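Local coordinates for putative hemin storage protein (Bordetella bronchiseptica, PDB 6AU1) that cleaves deacetylated poly-beta-1,6-N-acetylglucosamine and can disrupt biofilms, this chain being the glycoside hydrolase domain of the longer protein PgaB (BpsB), at residues 297-302 with 322-327; 208-213 with 258-263; 178-181 with 185-188; 140-145 with 217-222; 49-52 with 57-60. All blocks are in the same frame, centred on the assembly; numbering follows the deposited sequence.

Interaction 1 (297-302 with 322-327)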
# COMPACT_ATOMS: atom_id res chain seq x y z
N THR A 297 -4.83 -13.21 3.83
CA THR A 297 -5.38 -12.04 3.14
C THR A 297 -6.18 -11.19 4.11
O THR A 297 -7.09 -11.68 4.78
CB THR A 297 -6.27 -12.45 1.95
OG1 THR A 297 -5.49 -13.22 1.04
CG2 THR A 297 -6.82 -11.21 1.22
N ILE A 298 -5.81 -9.92 4.20
CA ILE A 298 -6.54 -8.96 5.00
C ILE A 298 -7.47 -8.19 4.07
O ILE A 298 -7.02 -7.56 3.11
CB ILE A 298 -5.59 -8.00 5.72
CG1 ILE A 298 -4.67 -8.80 6.64
CG2 ILE A 298 -6.37 -6.94 6.50
CD1 ILE A 298 -3.56 -7.98 7.27
N PHE A 299 -8.77 -8.29 4.33
CA PHE A 299 -9.74 -7.57 3.51
C PHE A 299 -9.84 -6.16 4.05
O PHE A 299 -10.48 -5.91 5.07
CB PHE A 299 -11.09 -8.29 3.52
CG PHE A 299 -11.06 -9.62 2.82
CD1 PHE A 299 -10.59 -10.75 3.49
CD2 PHE A 299 -11.47 -9.74 1.51
CE1 PHE A 299 -10.53 -11.97 2.85
CE2 PHE A 299 -11.43 -10.97 0.85
CZ PHE A 299 -10.96 -12.09 1.52
N GLU A 300 -9.17 -5.24 3.36
CA GLU A 300 -9.12 -3.85 3.81
C GLU A 300 -10.30 -3.07 3.23
O GLU A 300 -10.38 -2.83 2.03
CB GLU A 300 -7.80 -3.21 3.42
CG GLU A 300 -7.62 -1.83 4.01
CD GLU A 300 -6.20 -1.34 3.93
OE1 GLU A 300 -5.38 -1.91 3.18
OE2 GLU A 300 -5.90 -0.36 4.64
N LEU A 301 -11.21 -2.68 4.12
CA LEU A 301 -12.46 -2.03 3.72
C LEU A 301 -12.30 -0.53 3.70
O LEU A 301 -11.36 -0.00 4.31
CB LEU A 301 -13.58 -2.41 4.70
CG LEU A 301 -13.79 -3.91 4.87
CD1 LEU A 301 -14.65 -4.17 6.10
CD2 LEU A 301 -14.48 -4.46 3.62
N GLN A 302 -13.19 0.18 3.02
CA GLN A 302 -13.11 1.64 3.05
C GLN A 302 -14.11 2.23 4.04
O GLN A 302 -15.27 1.81 4.08
CB GLN A 302 -13.31 2.24 1.65
CG GLN A 302 -14.69 2.03 1.04
CD GLN A 302 -14.74 2.51 -0.41
OE1 GLN A 302 -14.86 1.70 -1.33
NE2 GLN A 302 -14.64 3.83 -0.62
N VAL A 322 -19.27 -8.04 9.24
CA VAL A 322 -20.07 -9.21 9.63
C VAL A 322 -20.18 -10.16 8.44
O VAL A 322 -20.11 -11.39 8.61
CB VAL A 322 -21.48 -8.80 10.14
CG1 VAL A 322 -22.40 -10.03 10.31
CG2 VAL A 322 -21.35 -8.05 11.47
N GLN A 323 -20.32 -9.61 7.24
CA GLN A 323 -20.43 -10.45 6.05
C GLN A 323 -19.14 -11.26 5.86
O GLN A 323 -19.20 -12.46 5.58
CB GLN A 323 -20.72 -9.62 4.79
CG GLN A 323 -20.80 -10.46 3.52
CD GLN A 323 -20.84 -9.63 2.24
OE1 GLN A 323 -20.45 -8.47 2.22
NE2 GLN A 323 -21.34 -10.24 1.16
N LEU A 324 -18.00 -10.59 5.99
CA LEU A 324 -16.70 -11.25 5.92
C LEU A 324 -16.60 -12.38 6.95
O LEU A 324 -16.23 -13.51 6.61
CB LEU A 324 -15.55 -10.26 6.14
CG LEU A 324 -15.31 -9.20 5.07
CD1 LEU A 324 -14.23 -8.21 5.51
CD2 LEU A 324 -14.96 -9.84 3.72
N ARG A 325 -16.95 -12.09 8.20
CA ARG A 325 -16.94 -13.12 9.24
C ARG A 325 -17.80 -14.33 8.86
O ARG A 325 -17.39 -15.47 9.05
CB ARG A 325 -17.42 -12.54 10.57
CG ARG A 325 -16.52 -11.42 11.10
CD ARG A 325 -17.23 -10.59 12.15
NE ARG A 325 -17.45 -11.35 13.38
CZ ARG A 325 -16.59 -11.39 14.38
NH1 ARG A 325 -15.45 -10.72 14.28
NH2 ARG A 325 -16.86 -12.10 15.47
N SER A 326 -18.99 -14.07 8.31
CA SER A 326 -19.91 -15.15 7.95
C SER A 326 -19.37 -16.02 6.82
O SER A 326 -19.81 -17.16 6.64
CB SER A 326 -21.27 -14.59 7.55
OG SER A 326 -21.20 -14.02 6.25
N LEU A 327 -18.43 -15.48 6.05
CA LEU A 327 -17.84 -16.19 4.92
C LEU A 327 -16.48 -16.79 5.26
O LEU A 327 -15.82 -17.37 4.40
CB LEU A 327 -17.70 -15.26 3.72
CG LEU A 327 -19.00 -14.70 3.15
CD1 LEU A 327 -18.71 -13.56 2.18
CD2 LEU A 327 -19.82 -15.80 2.47
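Leu324 meets both Phe299 and Leu301 through CD1, while its CD2 lies over the Phe299 ring. The two strand residues, with one residue between them on strand 297-302, both point their CB atoms at the helix. CD1 meets the base of the aromatic side chain, 3.7 Å from Phe299 CB, and also faces the second leucine tip to tip, with Leu324 CD1 4.1 Å from Leu301 CD1. CD2 covers one face of the ring near its attachment, 4.0 Å from Phe299 CG, as the two side chains run obliquely across each other. In Phe299, CG is anti to the carbonyl carbon (chi1 -67°) and the ring plane is about perpendicular to the CA-CB-CG plane (chi2 82°), which turns a face to Leu324 CD2. Thr297 CG2 lies over the opposite face, toward the rim. All three residues that touch across the contact are buried, and the contact is wholly apolar. It is the strand-to-outer-helix packing of a TIM barrel: strand 297-305 pairs in parallel with strands 262-266 and 332-335, helix 314-326 lies outside it, and the neighbouring helix 277-290 closes the same layer, Val285 touching Leu324 and Met281 touching Leu301.

Interaction 2 (208-213 with 258-263)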
# COMPACT_ATOMS: atom_id res chain seq x y z
N TYR A 208 9.39 -9.18 -10.69
CA TYR A 208 10.42 -8.16 -10.53
C TYR A 208 10.05 -7.17 -9.41
O TYR A 208 10.90 -6.85 -8.56
CB TYR A 208 10.65 -7.40 -11.84
CG TYR A 208 11.86 -6.49 -11.80
CD1 TYR A 208 13.12 -6.97 -12.13
CD2 TYR A 208 11.74 -5.16 -11.40
CE1 TYR A 208 14.23 -6.15 -12.09
CE2 TYR A 208 12.84 -4.34 -11.35
CZ TYR A 208 14.08 -4.83 -11.69
OH TYR A 208 15.20 -4.02 -11.65
N LEU A 209 8.81 -6.69 -9.42
CA LEU A 209 8.37 -5.77 -8.37
C LEU A 209 8.39 -6.45 -7.01
O LEU A 209 8.79 -5.83 -6.01
CB LEU A 209 6.96 -5.24 -8.65
CG LEU A 209 6.84 -4.28 -9.84
CD1 LEU A 209 5.36 -3.89 -10.07
CD2 LEU A 209 7.72 -3.04 -9.63
N ILE A 210 7.97 -7.71 -6.95
CA ILE A 210 8.01 -8.43 -5.68
C ILE A 210 9.44 -8.56 -5.17
O ILE A 210 9.72 -8.31 -3.99
CB ILE A 210 7.37 -9.81 -5.79
CG1 ILE A 210 5.86 -9.68 -6.01
CG2 ILE A 210 7.68 -10.64 -4.54
CD1 ILE A 210 5.14 -11.01 -6.38
N ASP A 211 10.35 -8.94 -6.06
CA ASP A 211 11.76 -9.10 -5.69
C ASP A 211 12.32 -7.78 -5.19
O ASP A 211 13.11 -7.75 -4.24
CB ASP A 211 12.58 -9.63 -6.86
CG ASP A 211 12.33 -11.10 -7.12
OD1 ASP A 211 11.74 -11.76 -6.24
OD2 ASP A 211 12.73 -11.59 -8.20
N PHE A 212 11.91 -6.68 -5.83
CA PHE A 212 12.36 -5.36 -5.40
C PHE A 212 11.89 -5.08 -3.98
O PHE A 212 12.67 -4.60 -3.15
CB PHE A 212 11.86 -4.26 -6.36
CG PHE A 212 12.32 -2.88 -5.99
CD1 PHE A 212 13.67 -2.62 -5.80
CD2 PHE A 212 11.41 -1.85 -5.84
CE1 PHE A 212 14.10 -1.33 -5.46
CE2 PHE A 212 11.83 -0.56 -5.50
CZ PHE A 212 13.18 -0.30 -5.32
N THR A 213 10.62 -5.40 -3.69
CA THR A 213 10.14 -5.18 -2.32
C THR A 213 10.85 -6.11 -1.34
O THR A 213 11.01 -5.75 -0.18
CB THR A 213 8.62 -5.36 -2.17
OG1 THR A 213 8.24 -6.72 -2.44
CG2 THR A 213 7.86 -4.38 -3.08
N LYS A 258 2.59 -15.89 -1.92
CA LYS A 258 3.83 -16.63 -1.78
C LYS A 258 4.94 -15.80 -1.14
O LYS A 258 5.89 -16.35 -0.58
CB LYS A 258 4.30 -17.15 -3.14
CG LYS A 258 3.54 -18.37 -3.64
CD LYS A 258 3.79 -18.63 -5.12
CE LYS A 258 5.27 -18.70 -5.44
NZ LYS A 258 5.50 -18.97 -6.89
N SER A 259 4.82 -14.48 -1.22
CA SER A 259 5.95 -13.61 -0.90
C SER A 259 5.74 -12.67 0.29
O SER A 259 6.72 -12.25 0.92
CB SER A 259 6.31 -12.77 -2.12
OG SER A 259 6.47 -13.59 -3.26
N TYR A 260 4.50 -12.33 0.61
CA TYR A 260 4.26 -11.41 1.72
C TYR A 260 3.65 -12.15 2.90
O TYR A 260 2.99 -13.17 2.72
CB TYR A 260 3.36 -10.24 1.29
CG TYR A 260 3.97 -9.46 0.15
CD1 TYR A 260 5.03 -8.59 0.38
CD2 TYR A 260 3.53 -9.64 -1.16
CE1 TYR A 260 5.61 -7.89 -0.66
CE2 TYR A 260 4.11 -8.96 -2.20
CZ TYR A 260 5.15 -8.09 -1.95
OH TYR A 260 5.73 -7.42 -3.00
N ASP A 261 3.87 -11.63 4.10
CA ASP A 261 3.25 -12.24 5.27
C ASP A 261 1.75 -12.04 5.23
O ASP A 261 0.98 -12.95 5.57
CB ASP A 261 3.83 -11.67 6.55
CG ASP A 261 5.29 -11.95 6.69
OD1 ASP A 261 5.64 -13.13 6.92
OD2 ASP A 261 6.10 -11.01 6.55
N PHE A 262 1.35 -10.85 4.79
CA PHE A 262 -0.06 -10.53 4.62
C PHE A 262 -0.29 -9.81 3.31
O PHE A 262 0.54 -9.02 2.86
CB PHE A 262 -0.57 -9.66 5.78
CG PHE A 262 -0.52 -10.36 7.10
CD1 PHE A 262 -1.41 -11.39 7.38
CD2 PHE A 262 0.42 -10.01 8.05
CE1 PHE A 262 -1.37 -12.04 8.60
CE2 PHE A 262 0.46 -10.66 9.26
CZ PHE A 262 -0.43 -11.68 9.53
N VAL A 263 -1.44 -10.10 2.71
CA VAL A 263 -1.88 -9.40 1.51
C VAL A 263 -2.96 -8.43 1.91
O VAL A 263 -4.01 -8.85 2.43
CB VAL A 263 -2.41 -10.38 0.45
CG1 VAL A 263 -2.98 -9.61 -0.75
CG2 VAL A 263 -1.32 -11.33 0.01
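The backbones approach to 7.3 Å between the CA atoms of Ile210 and Ser259, where a helix faces the turn leading from helix 253-259 into strand 262-266. Tyr260 bridges the gap. Its hydroxyl donates to the Thr213 hydroxyl, with Tyr260 OH 2.7 Å from Thr213 OG1, and the threonine oxygen sits at the ring edge, close to the ring plane, as the two side chains cross at about a right angle. Thr213 OG1 lies between its own backbone N and carbonyl carbon (chi1 65°) and from there donates to Ile210 O at 2.7 Å. A chain of two hydrogen bonds thus runs from tyrosine to threonine to the helix backbone, and Tyr260 OH is further hydrogen-bonded to Arg233 NH1. Within the TIM barrel this ties helix 195-223, on the outside, to the loop entering the strand that follows 230-235 in the parallel sheet. Ile210 serves both neighbours: its CG1 branch lies 3.8 Å from Tyr260 OH, approaching the ring obliquely, while CG2 packs on the serine, 3.5 Å from Ser259 CB. The hydroxyl of Ser259 is bonded to Glu255 O in its own helix. Phe256 meets the Tyr260 ring edge-to-face, and Phe159 of strand 156-159 touches both Thr213 and Tyr260.

Interaction 3 (178-181 with 185-188)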
# COMPACT_ATOMS: atom_id res chain seq x y z
N THR A 178 16.50 -5.10 -19.30
CA THR A 178 16.18 -6.13 -18.33
C THR A 178 15.32 -7.24 -18.96
O THR A 178 15.55 -8.42 -18.70
CB THR A 178 15.45 -5.55 -17.10
OG1 THR A 178 16.28 -4.55 -16.49
CG2 THR A 178 15.15 -6.63 -16.08
N TYR A 179 14.34 -6.86 -19.78
CA TYR A 179 13.50 -7.85 -20.46
C TYR A 179 14.33 -8.73 -21.38
O TYR A 179 14.06 -9.92 -21.52
CB TYR A 179 12.38 -7.18 -21.26
CG TYR A 179 11.57 -6.16 -20.49
CD1 TYR A 179 11.36 -6.29 -19.12
CD2 TYR A 179 11.03 -5.05 -21.14
CE1 TYR A 179 10.63 -5.33 -18.41
CE2 TYR A 179 10.30 -4.10 -20.44
CZ TYR A 179 10.10 -4.24 -19.09
OH TYR A 179 9.37 -3.28 -18.43
N GLN A 180 15.35 -8.14 -22.00
CA GLN A 180 16.24 -8.88 -22.89
C GLN A 180 16.95 -9.95 -22.08
O GLN A 180 17.12 -11.09 -22.53
CB GLN A 180 17.23 -7.92 -23.56
CG GLN A 180 18.10 -8.54 -24.64
CD GLN A 180 18.85 -7.48 -25.43
OE1 GLN A 180 19.24 -6.45 -24.89
NE2 GLN A 180 19.03 -7.72 -26.72
N GLY A 181 17.33 -9.58 -20.86
CA GLY A 181 17.90 -10.52 -19.91
C GLY A 181 16.99 -11.68 -19.55
O GLY A 181 17.47 -12.75 -19.18
N PRO A 185 12.38 -10.13 -26.43
CA PRO A 185 12.92 -9.05 -27.27
C PRO A 185 12.75 -7.71 -26.56
O PRO A 185 11.72 -7.51 -25.91
CB PRO A 185 12.06 -9.12 -28.53
CG PRO A 185 10.78 -9.73 -28.09
CD PRO A 185 11.14 -10.70 -26.99
N PRO A 186 13.75 -6.81 -26.66
CA PRO A 186 13.68 -5.49 -26.02
C PRO A 186 12.75 -4.55 -26.79
O PRO A 186 13.15 -3.48 -27.25
CB PRO A 186 15.14 -5.01 -26.07
CG PRO A 186 15.66 -5.64 -27.33
CD PRO A 186 14.98 -6.99 -27.45
N ASP A 187 11.50 -4.98 -26.91
CA ASP A 187 10.57 -4.38 -27.85
C ASP A 187 9.17 -4.71 -27.36
O ASP A 187 8.69 -5.82 -27.55
CB ASP A 187 10.82 -4.95 -29.26
CG ASP A 187 9.88 -4.39 -30.32
OD1 ASP A 187 8.83 -3.81 -29.99
OD2 ASP A 187 10.21 -4.55 -31.52
N ILE A 188 8.53 -3.75 -26.71
CA ILE A 188 7.23 -4.02 -26.11
C ILE A 188 6.16 -4.32 -27.16
O ILE A 188 5.29 -5.16 -26.93
CB ILE A 188 6.82 -2.85 -25.20
CG1 ILE A 188 7.69 -2.91 -23.93
CG2 ILE A 188 5.34 -2.94 -24.81
CD1 ILE A 188 7.52 -1.75 -23.00
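Tyr179 and Ile188 meet between two helices, 173-181 and 188-193, joined by a short loop whose bend is an inverse gamma turn at Pro186. The contact is loose: Tyr179 CE2 lies 4.5 Å from Ile188 CD1, the methyl approaching the ring obliquely. On the outer side Gln180 has its CG anti to the backbone N (chi1 -173°) and its chain extended, which carries the amide to the Pro186 ring; the two side chains cross obliquely, with Gln180 NE2 4.0 Å from Pro186 CG. The buried tyrosine and isoleucine thus line the inner side of the turn, whereas the glutamine and proline are exposed. The gamma turn is closed by a weak bond of 2.7 Å from Asp187 N to Pro185 O and lies just before helix 188-193. Further out, the tyrosine is fixed by other rings, Trp201 and Phe133 meeting it edge-to-face, and its hydroxyl is hydrogen-bonded to Asp170 O. Trp201, on helix 195-223, also touches Ile188, and Leu176 of the first helix packs on both Pro186 and Ile188. Asp187 occupies the N-cap position of helix 188-193, its OD1 accepting a hydrogen bond from Ala190 N.

Interaction 4 (140-145 with 217-222)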
# COMPACT_ATOMS: atom_id res chain seq x y z
N VAL A 140 18.38 4.97 -4.86
CA VAL A 140 17.79 6.08 -4.12
C VAL A 140 16.60 5.57 -3.28
O VAL A 140 16.50 5.90 -2.10
CB VAL A 140 17.35 7.23 -5.05
CG1 VAL A 140 16.40 8.19 -4.32
CG2 VAL A 140 18.57 7.97 -5.58
N ILE A 141 15.74 4.75 -3.88
CA ILE A 141 14.63 4.18 -3.12
C ILE A 141 15.16 3.33 -1.96
O ILE A 141 14.66 3.40 -0.84
CB ILE A 141 13.71 3.32 -4.02
CG1 ILE A 141 13.04 4.21 -5.07
CG2 ILE A 141 12.65 2.62 -3.18
CD1 ILE A 141 12.36 3.40 -6.20
N SER A 142 16.17 2.53 -2.25
CA SER A 142 16.80 1.71 -1.21
C SER A 142 17.29 2.55 -0.04
O SER A 142 17.16 2.16 1.13
CB SER A 142 17.95 0.91 -1.82
OG SER A 142 17.44 -0.00 -2.79
N GLU A 143 17.85 3.71 -0.35
CA GLU A 143 18.42 4.57 0.69
C GLU A 143 17.33 5.27 1.49
O GLU A 143 17.48 5.52 2.69
CB GLU A 143 19.38 5.58 0.06
CG GLU A 143 20.71 4.92 -0.34
CD GLU A 143 21.63 5.83 -1.12
OE1 GLU A 143 21.22 6.97 -1.42
OE2 GLU A 143 22.76 5.41 -1.44
N ILE A 144 16.21 5.57 0.83
CA ILE A 144 15.07 6.15 1.55
C ILE A 144 14.54 5.14 2.57
O ILE A 144 14.24 5.50 3.71
CB ILE A 144 13.96 6.60 0.56
CG1 ILE A 144 14.47 7.79 -0.27
CG2 ILE A 144 12.68 6.99 1.31
CD1 ILE A 144 13.56 8.16 -1.45
N TYR A 145 14.44 3.87 2.17
CA TYR A 145 14.01 2.82 3.09
C TYR A 145 15.02 2.63 4.22
O TYR A 145 14.64 2.41 5.37
CB TYR A 145 13.77 1.51 2.34
CG TYR A 145 12.35 1.37 1.81
CD1 TYR A 145 11.95 2.04 0.66
CD2 TYR A 145 11.43 0.57 2.46
CE1 TYR A 145 10.64 1.92 0.17
CE2 TYR A 145 10.13 0.44 1.99
CZ TYR A 145 9.73 1.11 0.86
OH TYR A 145 8.43 0.96 0.41
N ARG A 217 12.72 -4.93 1.99
CA ARG A 217 12.55 -5.63 3.26
C ARG A 217 13.89 -5.97 3.90
O ARG A 217 14.08 -5.78 5.11
CB ARG A 217 11.75 -6.91 3.05
CG ARG A 217 11.61 -7.74 4.32
CD ARG A 217 11.17 -9.14 4.00
NE ARG A 217 10.47 -9.72 5.14
CZ ARG A 217 9.92 -10.93 5.14
NH1 ARG A 217 9.99 -11.69 4.06
NH2 ARG A 217 9.29 -11.36 6.23
N HIS A 218 14.81 -6.48 3.09
CA HIS A 218 16.11 -6.92 3.60
C HIS A 218 16.88 -5.73 4.18
O HIS A 218 17.53 -5.84 5.22
CB HIS A 218 16.92 -7.60 2.48
CG HIS A 218 18.25 -8.13 2.93
ND1 HIS A 218 19.44 -7.58 2.53
CD2 HIS A 218 18.57 -9.16 3.75
CE1 HIS A 218 20.44 -8.24 3.09
NE2 HIS A 218 19.94 -9.21 3.83
N ILE A 219 16.81 -4.60 3.49
CA ILE A 219 17.46 -3.39 3.97
C ILE A 219 16.92 -2.95 5.34
O ILE A 219 17.69 -2.69 6.27
CB ILE A 219 17.29 -2.25 2.97
CG1 ILE A 219 18.20 -2.50 1.77
CG2 ILE A 219 17.62 -0.90 3.61
CD1 ILE A 219 17.89 -1.63 0.60
N VAL A 220 15.60 -2.91 5.45
CA VAL A 220 14.97 -2.45 6.69
C VAL A 220 15.22 -3.43 7.84
O VAL A 220 15.55 -3.01 8.95
CB VAL A 220 13.46 -2.24 6.50
CG1 VAL A 220 12.76 -1.96 7.83
CG2 VAL A 220 13.23 -1.09 5.54
N SER A 221 15.08 -4.72 7.56
CA SER A 221 15.23 -5.73 8.60
C SER A 221 16.65 -5.74 9.17
O SER A 221 16.85 -6.02 10.36
CB SER A 221 14.88 -7.12 8.06
OG SER A 221 15.91 -7.60 7.23
N GLY A 222 17.63 -5.44 8.32
CA GLY A 222 19.00 -5.35 8.77
C GLY A 222 19.19 -4.22 9.76
O GLY A 222 19.95 -4.34 10.72
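Ile219 holds CG1 anti to its carbonyl carbon (chi1 -74°) with the chain extended beyond it (chi2 167°), and this carries the CD1 methyl across to Ser142, while the CG2 branch, anti to the backbone N, meets the backbone of helix 135-151, 4.0 Å from Ser142 O. Val220, the next residue, has CG1 anti to its backbone N (chi1 172°), which leaves CG2 to meet Tyr145. The closest packing is at the serine: Ile219 CD1 is 3.5 Å from Ser142 CB and 3.8 Å from Ser142 OG. At the tyrosine, Val220 CG2 comes in at the ring edge, in the ring plane, 3.9 Å from Tyr145 CD2, and the same methyl is 3.8 Å from Tyr145 O. The two side chains slant past one another, so the valine touches the rim of the ring.

The segments belong to helices 135-151 and 195-223 of the TIM barrel's outer layer. They run roughly parallel, their axes 9.3 Å apart at closest approach. Leu216 extends the interface by touching both Ser142 and Tyr145, and on the sheet side Phe159 and Leu157 of strand 156-159 pack on Tyr145 and Val220.

The hydroxyls have partners outside the two segments. Tyr145 OH is hydrogen-bonded to Pro95 O, and Ser142 OG to His138 O and to His215 NE2 of the partner helix, just before 217-222, a polar link between the helices. Between the segments themselves, methyl groups pack on a ring edge, a CB atom and backbone carbonyl oxygens, which implies cohesion by dispersion and burial of apolar surface.

Interaction 5 (49-52 with 57-60)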
# COMPACT_ATOMS: atom_id res chain seq x y z
N PHE A 49 4.77 8.82 4.56
CA PHE A 49 4.97 9.80 3.48
C PHE A 49 3.83 10.82 3.47
O PHE A 49 2.77 10.57 4.05
CB PHE A 49 5.03 9.07 2.12
CG PHE A 49 3.75 8.35 1.75
CD1 PHE A 49 3.44 7.12 2.32
CD2 PHE A 49 2.86 8.91 0.85
CE1 PHE A 49 2.27 6.44 1.98
CE2 PHE A 49 1.68 8.26 0.51
CZ PHE A 49 1.38 7.01 1.08
N ALA A 50 4.04 11.97 2.84
CA ALA A 50 2.99 12.99 2.78
C ALA A 50 2.32 13.00 1.41
O ALA A 50 3.00 12.97 0.38
CB ALA A 50 3.56 14.35 3.10
N ASP A 51 1.00 13.03 1.40
CA ASP A 51 0.23 13.11 0.16
C ASP A 51 -1.00 14.01 0.35
O ASP A 51 -2.13 13.60 0.03
CB ASP A 51 -0.17 11.69 -0.30
CG ASP A 51 -0.80 11.65 -1.70
OD1 ASP A 51 -0.62 12.59 -2.49
OD2 ASP A 51 -1.50 10.66 -1.99
N PRO A 52 -0.81 15.24 0.86
CA PRO A 52 -1.99 16.04 1.21
C PRO A 52 -2.85 16.43 0.01
O PRO A 52 -4.04 16.69 0.20
CB PRO A 52 -1.39 17.29 1.87
CG PRO A 52 -0.02 17.40 1.30
CD PRO A 52 0.45 15.98 1.12
N ASP A 57 1.76 12.44 -5.89
CA ASP A 57 3.03 13.07 -6.20
C ASP A 57 3.73 13.35 -4.88
O ASP A 57 3.43 14.34 -4.20
CB ASP A 57 2.78 14.35 -7.02
CG ASP A 57 4.04 15.17 -7.29
OD1 ASP A 57 5.18 14.67 -7.22
OD2 ASP A 57 3.86 16.35 -7.63
N ILE A 58 4.65 12.47 -4.51
CA ILE A 58 5.19 12.47 -3.14
C ILE A 58 6.52 13.22 -3.13
O ILE A 58 7.56 12.67 -3.47
CB ILE A 58 5.38 11.03 -2.59
CG1 ILE A 58 4.14 10.15 -2.80
CG2 ILE A 58 5.79 11.07 -1.08
CD1 ILE A 58 2.81 10.79 -2.38
N THR A 59 6.47 14.49 -2.74
CA THR A 59 7.68 15.31 -2.67
C THR A 59 8.26 15.37 -1.26
O THR A 59 9.40 15.80 -1.09
CB THR A 59 7.41 16.75 -3.13
OG1 THR A 59 6.32 17.30 -2.38
CG2 THR A 59 7.08 16.80 -4.64
N GLU A 60 7.48 14.98 -0.26
CA GLU A 60 7.89 15.10 1.14
C GLU A 60 7.50 13.87 1.93
O GLU A 60 6.52 13.20 1.59
CB GLU A 60 7.27 16.34 1.78
CG GLU A 60 7.64 17.66 1.11
CD GLU A 60 7.08 18.86 1.84
OE1 GLU A 60 5.96 18.75 2.40
OE2 GLU A 60 7.75 19.90 1.87
O HOH W 1 4.45 15.09 -0.59
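Ala50 and Glu60 join the two arms of a loop that follows strand 43-47 of the TIM barrel and doubles back on itself before helix 75-86, consistent with a place at the active-site end of the barrel. The direct bond is between backbones: Ala50 N donates to Glu60 O at 3.0 Å with an N-H...O angle of 159°. The other kind of polar link runs through a water, which donates to Ala50 O and accepts from Glu60 N, so that both arms are bridged at the same pair of residues. Apolar contacts gather on Ile58. Its CD1 methyl reaches the aromatic side chain obliquely, 3.7 Å from Phe49 CD2. The Ile58 and Asp51 side chains cross at about a right angle, with Ile58 CD1 3.7 Å from Asp51 CB. Ile58 CG2 packs at the base of the phenylalanine, 3.8 Å from Phe49 CB. The Phe49 ring meets Trp93 edge-to-face. Carboxylates anchor the loop: Asp57 OD1 is hydrogen-bonded to Ser100 OG, and Asp15 OD2 accepts from Asp51 N. The Glu60 side chain is about 4 Å from a bound sulfate ion, probably from the crystallisation liquor. Within the bend, Asp51 OD1 accepts a hydrogen bond from Gly56 N.

How the interactions relate
All five contacts belong to one TIM-barrel hydrolase domain. Interactions 1 and 2 meet in its sheet, where neighbouring strands 297-305 and 262-266 bring Ile298 N to 2.7 Å from Val263 O, a probable hydrogen bond. Interactions 2 and 4 share helix 195-223, their centres 14 Å apart; Arg217 NH2 of interaction 4 lies 3.2 Å from Asp261 OD2 of interaction 2, a weak ion pair. Interaction 3 is nested in the chain loop that interaction 4 closes and touches interaction 2 through Thr178 and Tyr208. Interaction 5, beside the bound sulfate and probably at the active-site end of the barrel, touches none of the others, its nearest atoms being about 8 Å from interaction 4.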